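Local coordinates for protein CCMAN5 (PDB 2XSG) that hydrolyses alpha-mannosidic linkages as a calcium-binding family GH92 enzyme, and probably serves in mannose-6-phosphate modification of yeast-produced lysosomal enzymes, at residues 115-120 and 134-139; 263-268 and 326-331; 457-462 and 544-549. One frame throughout, in Å; residues are numbered along the deposited sequence.

Interaction 1 of 3, residues 115-120 and 134-139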
loop_
_atom_site.group_PDB
_atom_site.type_symbol
_atom_site.label_atom_id
_atom_site.label_comp_id
_atom_site.label_asym_id
_atom_site.label_seq_id
_atom_site.Cartn_x
_atom_site.Cartn_y
_atom_site.Cartn_z
ATOM N N VAL A 115 -12.285 6.230 -21.336
ATOM C CA VAL A 115 -11.966 5.244 -22.381
ATOM C C VAL A 115 -13.099 5.168 -23.412
ATOM O O VAL A 115 -14.296 5.320 -23.079
ATOM C CB VAL A 115 -11.697 3.828 -21.787
ATOM C CG1 VAL A 115 -12.970 3.218 -21.143
ATOM C CG2 VAL A 115 -11.116 2.869 -22.852
ATOM N N GLY A 116 -12.713 4.988 -24.667
ATOM C CA GLY A 116 -13.667 4.699 -25.726
ATOM C C GLY A 116 -13.820 3.199 -25.861
ATOM O O GLY A 116 -12.852 2.490 -26.137
ATOM N N LEU A 117 -15.037 2.717 -25.624
ATOM C CA LEU A 117 -15.332 1.293 -25.685
ATOM C C LEU A 117 -16.064 0.985 -26.972
ATOM O O LEU A 117 -16.959 1.731 -27.358
ATOM C CB LEU A 117 -16.189 0.874 -24.479
ATOM C CG LEU A 117 -15.604 1.098 -23.081
ATOM C CD1 LEU A 117 -16.686 0.853 -21.977
ATOM C CD2 LEU A 117 -14.356 0.228 -22.876
ATOM N N GLY A 118 -15.662 -0.090 -27.651
ATOM C CA GLY A 118 -16.378 -0.560 -28.824
ATOM C C GLY A 118 -17.794 -0.947 -28.452
ATOM O O GLY A 118 -18.031 -1.604 -27.420
ATOM N N ASN A 119 -18.754 -0.508 -29.267
ATOM C CA ASN A 119 -20.168 -0.745 -28.965
ATOM C C ASN A 119 -20.461 -2.242 -29.048
ATOM O O ASN A 119 -19.815 -2.957 -29.812
ATOM C CB ASN A 119 -21.049 0.061 -29.924
ATOM C CG ASN A 119 -22.531 0.042 -29.557
ATOM O OD1 ASN A 119 -23.379 0.114 -30.448
ATOM N ND2 ASN A 119 -22.856 -0.054 -28.254
ATOM N N VAL A 120 -21.403 -2.712 -28.228
ATOM C CA VAL A 120 -21.882 -4.089 -28.280
ATOM C C VAL A 120 -23.415 -4.107 -28.247
ATOM O O VAL A 120 -24.043 -3.287 -27.554
ATOM C CB VAL A 120 -21.273 -4.989 -27.155
ATOM C CG1 VAL A 120 -19.756 -5.076 -27.297
ATOM C CG2 VAL A 120 -21.651 -4.471 -25.744
ATOM N N ILE A 134 -18.984 3.539 -27.384
ATOM C CA ILE A 134 -19.513 3.987 -26.114
ATOM C C ILE A 134 -18.382 4.746 -25.409
ATOM O O ILE A 134 -17.389 4.144 -24.973
ATOM C CB ILE A 134 -20.010 2.826 -25.220
ATOM C CG1 ILE A 134 -21.094 1.986 -25.931
ATOM C CG2 ILE A 134 -20.520 3.371 -23.889
ATOM C CD1 ILE A 134 -21.375 0.646 -25.238
ATOM N N GLU A 135 -18.521 6.068 -25.335
ATOM C CA GLU A 135 -17.504 6.904 -24.698
ATOM C C GLU A 135 -17.804 6.873 -23.210
ATOM O O GLU A 135 -18.882 7.253 -22.794
ATOM C CB GLU A 135 -17.540 8.344 -25.233
ATOM C CG GLU A 135 -17.214 8.495 -26.745
ATOM C CD GLU A 135 -15.720 8.372 -27.082
ATOM O OE1 GLU A 135 -14.878 8.087 -26.187
ATOM O OE2 GLU A 135 -15.380 8.562 -28.269
ATOM N N ALA A 136 -16.860 6.374 -22.425
ATOM C CA ALA A 136 -17.054 6.234 -20.999
ATOM C C ALA A 136 -16.119 7.174 -20.254
ATOM O O ALA A 136 -14.917 7.193 -20.493
ATOM C CB ALA A 136 -16.815 4.813 -20.583
ATOM N N GLU A 137 -16.689 7.950 -19.344
ATOM C CA GLU A 137 -15.911 8.765 -18.433
ATOM C C GLU A 137 -16.356 8.461 -16.989
ATOM O O GLU A 137 -17.551 8.458 -16.693
ATOM C CB GLU A 137 -16.166 10.240 -18.710
ATOM C CG GLU A 137 -15.621 10.780 -20.023
ATOM C CD GLU A 137 -16.224 12.127 -20.354
ATOM O OE1 GLU A 137 -15.561 13.142 -20.131
ATOM O OE2 GLU A 137 -17.393 12.173 -20.785
ATOM N N VAL A 138 -15.397 8.192 -16.106
ATOM C CA VAL A 138 -15.671 8.116 -14.670
ATOM C C VAL A 138 -14.776 9.103 -13.894
ATOM O O VAL A 138 -13.674 9.459 -14.350
ATOM C CB VAL A 138 -15.518 6.668 -14.111
ATOM C CG1 VAL A 138 -16.517 5.727 -14.790
ATOM C CG2 VAL A 138 -14.083 6.117 -14.316
ATOM N N ALA A 139 -15.280 9.567 -12.746
ATOM C CA ALA A 139 -14.487 10.307 -11.773
ATOM C C ALA A 139 -14.880 9.854 -10.364
ATOM O O ALA A 139 -15.907 9.188 -10.196
ATOM C CB ALA A 139 -14.712 11.801 -11.928
#
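Val115 and Leu117 pair with Ala136 and Ile134 in an antiparallel beta ladder, joining strands 112-121 and 133-140 in a curled antiparallel sheet of the GH92 N-terminal domain, where strand 144-150 continues the sheet on the far edge of 133-140. Four backbone bonds fix the register. Val115 and Ala136 form one hydrogen-bonded pair, with Val115 N to Ala136 O at 2.9 Å and Ala136 N to Val115 O at 2.8 Å. Leu117 and Ile134 form the next, its shortest bond running from Ile134 N to Leu117 O at 2.7 Å. Between them lies the non-hydrogen-bonded pair Gly116 and Glu135.

The tight side is the buried face carrying Val115, Leu117, Ile134 and Ala136. Here Val115 CG1 and Leu117 CD1 each come within 4.2 Å of Ala136 CB. Ile134 is the residue most covered by the opposite strand: with CG1 set beside its backbone N (chi1 -57°), the branch runs toward the Asn119 backbone, bringing Ile134 CD1 to 4.2 Å from Asn119 CA. Pro83 and His99 pack against both Leu117 and Ile134 on this face.

The other face is much looser. Gly116 offers no side chain, and Glu135 is exposed. Past Leu117 the pairing between the two segments stops, Gly118 carrying its carbonyl to His99 instead. Glu135 does not extend straight out; its chain bends at chi2 (-76°) and folds the carboxylate back over the neighbouring strand, Glu135 OE1 resting 3.6 Å from Gly116 CA.

Interaction 2 of 3, residues 263-268 and 326-331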
loop_
_atom_site.group_PDB
_atom_site.type_symbol
_atom_site.label_atom_id
_atom_site.label_comp_id
_atom_site.label_asym_id
_atom_site.label_seq_id
_atom_site.Cartn_x
_atom_site.Cartn_y
_atom_site.Cartn_z
ATOM N N ARG A 263 -26.816 7.496 1.146
ATOM C CA ARG A 263 -27.672 8.531 0.548
ATOM C C ARG A 263 -27.358 9.937 1.054
ATOM O O ARG A 263 -27.258 10.885 0.272
ATOM C CB ARG A 263 -29.139 8.187 0.806
ATOM C CG ARG A 263 -29.654 7.060 -0.077
ATOM C CD ARG A 263 -30.989 6.574 0.455
ATOM N NE ARG A 263 -31.541 5.479 -0.332
ATOM C CZ ARG A 263 -32.515 4.668 0.077
ATOM N NH1 ARG A 263 -33.039 4.808 1.297
ATOM N NH2 ARG A 263 -32.961 3.703 -0.736
ATOM N N ILE A 264 -27.210 10.061 2.367
ATOM C CA ILE A 264 -26.803 11.319 2.980
ATOM C C ILE A 264 -25.411 11.727 2.473
ATOM O O ILE A 264 -25.218 12.861 2.022
ATOM C CB ILE A 264 -26.808 11.199 4.498
ATOM C CG1 ILE A 264 -28.254 11.084 4.998
ATOM C CG2 ILE A 264 -26.036 12.379 5.164
ATOM C CD1 ILE A 264 -28.350 10.555 6.416
ATOM N N ASP A 265 -24.460 10.795 2.527
ATOM C CA ASP A 265 -23.106 11.048 2.028
ATOM C C ASP A 265 -23.150 11.562 0.602
ATOM O O ASP A 265 -22.405 12.473 0.246
ATOM C CB ASP A 265 -22.249 9.774 2.080
ATOM C CG ASP A 265 -21.962 9.304 3.505
ATOM O OD1 ASP A 265 -22.080 10.110 4.469
ATOM O OD2 ASP A 265 -21.621 8.109 3.668
ATOM N N GLN A 266 -24.020 10.964 -0.212
ATOM C CA GLN A 266 -24.118 11.329 -1.606
ATOM C C GLN A 266 -24.618 12.755 -1.767
ATOM O O GLN A 266 -24.067 13.496 -2.582
ATOM C CB GLN A 266 -24.990 10.356 -2.424
ATOM C CG GLN A 266 -24.805 10.584 -3.913
ATOM C CD GLN A 266 -25.406 9.493 -4.771
ATOM O OE1 GLN A 266 -24.702 8.548 -5.193
ATOM N NE2 GLN A 266 -26.707 9.599 -5.030
ATOM N N GLN A 267 -25.646 13.135 -1.000
ATOM C CA GLN A 267 -26.158 14.505 -1.057
ATOM C C GLN A 267 -25.118 15.512 -0.551
ATOM O O GLN A 267 -24.991 16.603 -1.126
ATOM C CB GLN A 267 -27.521 14.669 -0.359
ATOM C CG GLN A 267 -27.527 14.697 1.166
ATOM C CD GLN A 267 -28.934 14.530 1.767
ATOM O OE1 GLN A 267 -29.897 14.192 1.056
ATOM N NE2 GLN A 267 -29.054 14.757 3.083
ATOM N N VAL A 268 -24.352 15.128 0.478
ATOM C CA VAL A 268 -23.286 15.988 1.012
ATOM C C VAL A 268 -22.141 16.133 0.018
ATOM O O VAL A 268 -21.755 17.236 -0.318
ATOM C CB VAL A 268 -22.771 15.510 2.411
ATOM C CG1 VAL A 268 -21.494 16.263 2.812
ATOM C CG2 VAL A 268 -23.853 15.730 3.483
ATOM N N THR A 326 -14.999 6.591 7.146
ATOM C CA THR A 326 -15.894 7.472 7.920
ATOM C C THR A 326 -16.988 8.082 7.046
ATOM O O THR A 326 -16.734 8.489 5.911
ATOM C CB THR A 326 -15.077 8.634 8.578
ATOM O OG1 THR A 326 -13.986 8.074 9.319
ATOM C CG2 THR A 326 -15.927 9.526 9.503
ATOM N N SER A 327 -18.196 8.166 7.595
ATOM C CA SER A 327 -19.320 8.820 6.931
ATOM C C SER A 327 -19.189 10.334 6.989
ATOM O O SER A 327 -18.362 10.850 7.740
ATOM C CB SER A 327 -20.628 8.405 7.599
ATOM O OG SER A 327 -20.757 8.969 8.901
ATOM N N THR A 328 -20.015 11.042 6.212
ATOM C CA THR A 328 -20.060 12.516 6.268
ATOM C C THR A 328 -20.654 13.018 7.589
ATOM O O THR A 328 -20.531 14.195 7.928
ATOM C CB THR A 328 -20.791 13.145 5.049
ATOM O OG1 THR A 328 -22.149 12.671 4.993
ATOM C CG2 THR A 328 -20.074 12.787 3.755
ATOM N N SER A 329 -21.290 12.109 8.333
ATOM C CA SER A 329 -21.847 12.432 9.634
ATOM C C SER A 329 -20.863 12.175 10.780
ATOM O O SER A 329 -21.232 12.330 11.948
ATOM C CB SER A 329 -23.142 11.650 9.873
ATOM O OG SER A 329 -24.055 11.848 8.813
ATOM N N GLY A 330 -19.637 11.771 10.444
ATOM C CA GLY A 330 -18.599 11.481 11.435
ATOM C C GLY A 330 -18.741 10.161 12.178
ATOM O O GLY A 330 -18.274 10.039 13.306
ATOM N N THR A 331 -19.379 9.173 11.548
ATOM C CA THR A 331 -19.541 7.843 12.133
ATOM C C THR A 331 -18.802 6.759 11.334
ATOM O O THR A 331 -18.461 6.955 10.174
ATOM C CB THR A 331 -21.026 7.438 12.279
ATOM O OG1 THR A 331 -21.632 7.313 10.989
ATOM C CG2 THR A 331 -21.805 8.467 13.109
#
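Asp265 reaches out from helix 259-270 and takes two bonds from Thr328, the second residue of a type I beta turn running from Ser327 to Gly330. The helix lies against strands 198-208 and 248-255, and the contact ties it to the loop between strands 323-324 and 331-333.

Followed outward, Asp265 first brings its CB within 4.1 Å of Thr328 CG2, the two side chains running past one another head to tail. Asp265 CG lies 3.7 Å from Thr328 OG1. OD1 does the gripping: Thr328 OG1 donates at 2.6 Å to the anti lone pair of Asp265 OD1, the one away from OD2, while Thr328 N donates to Asp265 OD1 at 2.9 Å from above the carboxylate plane, 46° out of it. OD2 faces the Ser327 CA and CB. Gln261 NE2, one turn earlier on the helix, adds a third donor to OD1 and also bonds Ser329 OG, so a buried oxygen is well satisfied and the carboxylate is probably kept charged.

The threonine can supply both groups because its OG1 stands between the backbone N and the carbonyl carbon (chi1 60°), close to its own N-H. Its other branch turns to the helix's apolar flank, where Val268 meets it tip to tip, Val268 CG1 lying 3.9 Å from Thr328 CG2. Ile264 CG2 comes in at a slant, 3.9 Å from Thr328 OG1, and Arg143 packs on both Asp265 and Thr328. The turn is closed by Gly330 N to Ser327 O, and across its base Ser327 OG and Thr331 OG1 share a hydrogen bond of 2.8 Å.

Interaction 3 of 3, residues 457-462 and 544-549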
loop_
_atom_site.group_PDB
_atom_site.type_symbol
_atom_site.label_atom_id
_atom_site.label_comp_id
_atom_site.label_asym_id
_atom_site.label_seq_id
_atom_site.Cartn_x
_atom_site.Cartn_y
_atom_site.Cartn_z
ATOM N N ALA A 457 9.420 -16.492 13.049
ATOM C CA ALA A 457 8.446 -16.162 14.075
ATOM C C ALA A 457 9.122 -15.484 15.281
ATOM O O ALA A 457 8.534 -14.592 15.903
ATOM C CB ALA A 457 7.681 -17.425 14.515
ATOM N N SER A 458 10.351 -15.912 15.593
ATOM C CA SER A 458 11.137 -15.337 16.701
ATOM C C SER A 458 11.484 -13.876 16.470
ATOM O O SER A 458 11.151 -13.037 17.301
ATOM C CB SER A 458 12.417 -16.138 16.981
ATOM O OG SER A 458 12.115 -17.475 17.381
ATOM N N VAL A 459 12.135 -13.563 15.344
ATOM C CA VAL A 459 12.501 -12.172 15.045
ATOM C C VAL A 459 11.266 -11.277 14.944
ATOM O O VAL A 459 11.307 -10.105 15.317
ATOM C CB VAL A 459 13.388 -12.003 13.752
ATOM C CG1 VAL A 459 14.777 -12.633 13.920
ATOM C CG2 VAL A 459 12.689 -12.568 12.543
ATOM N N GLN A 460 10.163 -11.833 14.441
ATOM C CA GLN A 460 8.928 -11.070 14.302
ATOM C C GLN A 460 8.328 -10.683 15.639
ATOM O O GLN A 460 7.952 -9.540 15.825
ATOM C CB GLN A 460 7.911 -11.826 13.442
ATOM C CG GLN A 460 8.241 -11.707 11.945
ATOM C CD GLN A 460 7.236 -12.422 11.086
ATOM O OE1 GLN A 460 6.144 -11.925 10.864
ATOM N NE2 GLN A 460 7.598 -13.600 10.599
ATOM N N ARG A 461 8.248 -11.638 16.570
ATOM C CA ARG A 461 7.772 -11.359 17.909
ATOM C C ARG A 461 8.704 -10.359 18.604
ATOM O O ARG A 461 8.260 -9.530 19.409
ATOM C CB ARG A 461 7.648 -12.659 18.727
ATOM C CG ARG A 461 7.231 -12.473 20.186
ATOM C CD ARG A 461 6.581 -13.726 20.742
ATOM N NE ARG A 461 5.282 -13.955 20.105
ATOM C CZ ARG A 461 4.655 -15.125 20.031
ATOM N NH1 ARG A 461 5.181 -16.216 20.580
ATOM N NH2 ARG A 461 3.488 -15.207 19.406
ATOM N N GLY A 462 9.989 -10.450 18.304
ATOM C CA GLY A 462 10.964 -9.542 18.888
ATOM C C GLY A 462 10.605 -8.107 18.561
ATOM O O GLY A 462 10.546 -7.259 19.454
ATOM N N TRP A 544 18.461 -9.152 9.460
ATOM C CA TRP A 544 18.439 -7.737 9.830
ATOM C C TRP A 544 17.089 -7.296 10.420
ATOM O O TRP A 544 16.888 -6.107 10.671
ATOM C CB TRP A 544 18.792 -6.854 8.608
ATOM C CG TRP A 544 20.002 -7.338 7.849
ATOM C CD1 TRP A 544 20.013 -8.045 6.680
ATOM C CD2 TRP A 544 21.380 -7.154 8.222
ATOM N NE1 TRP A 544 21.318 -8.315 6.299
ATOM C CE2 TRP A 544 22.171 -7.789 7.234
ATOM C CE3 TRP A 544 22.021 -6.524 9.304
ATOM C CZ2 TRP A 544 23.568 -7.807 7.290
ATOM C CZ3 TRP A 544 23.408 -6.554 9.367
ATOM C CH2 TRP A 544 24.165 -7.200 8.366
ATOM N N TYR A 545 16.175 -8.244 10.644
ATOM C CA TYR A 545 14.785 -7.900 10.973
ATOM C C TYR A 545 14.606 -7.048 12.224
ATOM O O TYR A 545 13.767 -6.124 12.251
ATOM C CB TYR A 545 13.898 -9.147 11.067
ATOM C CG TYR A 545 12.419 -8.852 10.934
ATOM C CD1 TYR A 545 11.637 -8.549 12.055
ATOM C CD2 TYR A 545 11.794 -8.881 9.688
ATOM C CE1 TYR A 545 10.269 -8.284 11.931
ATOM C CE2 TYR A 545 10.419 -8.620 9.556
ATOM C CZ TYR A 545 9.674 -8.316 10.672
ATOM O OH TYR A 545 8.327 -8.058 10.524
ATOM N N ASP A 546 15.392 -7.347 13.256
ATOM C CA ASP A 546 15.189 -6.690 14.535
ATOM C C ASP A 546 15.847 -5.317 14.531
ATOM O O ASP A 546 16.853 -5.063 15.208
ATOM C CB ASP A 546 15.600 -7.625 15.692
ATOM C CG ASP A 546 14.617 -8.773 15.865
ATOM O OD1 ASP A 546 13.449 -8.613 15.424
ATOM O OD2 ASP A 546 14.988 -9.819 16.425
ATOM N N ALA A 547 15.259 -4.441 13.707
ATOM C CA ALA A 547 15.852 -3.164 13.356
ATOM C C ALA A 547 15.853 -2.130 14.488
ATOM O O ALA A 547 16.404 -1.034 14.323
ATOM C CB ALA A 547 15.184 -2.590 12.095
ATOM N N TYR A 548 15.249 -2.502 15.616
ATOM C CA TYR A 548 15.232 -1.709 16.844
ATOM C C TYR A 548 16.492 -1.918 17.693
ATOM O O TYR A 548 16.631 -1.317 18.764
ATOM C CB TYR A 548 13.989 -2.064 17.675
ATOM C CG TYR A 548 13.884 -3.546 17.997
ATOM C CD1 TYR A 548 14.348 -4.055 19.203
ATOM C CD2 TYR A 548 13.332 -4.437 17.075
ATOM C CE1 TYR A 548 14.275 -5.417 19.482
ATOM C CE2 TYR A 548 13.252 -5.777 17.338
ATOM C CZ TYR A 548 13.711 -6.266 18.547
ATOM O OH TYR A 548 13.626 -7.615 18.777
ATOM N N ASP A 549 17.397 -2.782 17.229
ATOM C CA ASP A 549 18.635 -3.055 17.970
ATOM C C ASP A 549 19.804 -3.547 17.109
ATOM O O ASP A 549 20.325 -4.668 17.289
ATOM C CB ASP A 549 18.375 -4.025 19.135
ATOM C CG ASP A 549 19.217 -3.690 20.362
ATOM O OD1 ASP A 549 20.298 -3.076 20.205
ATOM O OD2 ASP A 549 18.803 -4.049 21.478
#
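An inverse gamma turn centred on Asp546, running on into the type I turn Asp546-Asp549 and the N-cap of helix 550-556, meets the side of helix 455-474. Both elements belong to the GH92 catalytic domain, whose clan relationship is consistent with an (alpha/alpha)6 barrel. Val459 sits in the middle of the contact. Val459 CG2 packs 3.9 Å from Tyr545 CB, Val459 CG1 faces Asp546 OD2 at 3.8 Å, and Val459 O lies 2.6 Å from Asp546 OD1.

Tyr545 CG stands anti to its own N (chi1 -160°), which sends the ring toward the helix: Tyr545 CD1 is 3.6 Å from Val459 O, and Tyr545 CZ is 3.9 Å from Gln460 CG. Asp546 OD1 lies in the plane of this ring, at its edge. Replacing Tyr545 by alanine is likely to open a gap beside Gln460 CG and leave the Val459 carbonyl and the Asp546 carboxylate without the ring that flanks them. Gln460 sends its amide oxygen onward to Arg408 and Trp354, its side chain about 10 Å from a bound bis-tris propane molecule.

At the other end Tyr548 OH comes 3.1 Å from Gly462 C. The angle to Gly462 O is poor, and the hydroxyl bonds to Ala488 O instead. A CB on Gly462 would collide with that hydroxyl, so the close approach depends on the bare glycine. With the polar ends of Gln460 and Tyr548 bonded to other residues, the Tyr545 and Tyr548 sides of the contact rest on shape fit, and the close polar approach is that of Asp546 OD1 to Val459 O.

The three contacts follow one another along the chain without overlapping. Interaction 1 lies in the N-terminal domain; interactions 2 and 3 both fall in the catalytic domain, yet their centres are about 42 Å apart. Interaction 2 is nearer to interaction 1, about 29 Å between centres and 10 Å between nearest atoms. A physical link exists there: strand 248-255 belongs to the same curled sheet as strands 112-121 and 133-140, and Asp265 packs on it. Interaction 2 thus ties a helix lying on the N-terminal sheet to a catalytic-domain loop and sits at the join of the two regions. Interaction 3, about 50 Å from interaction 1 by centres, lies across the chain's centre, buried in the helical part.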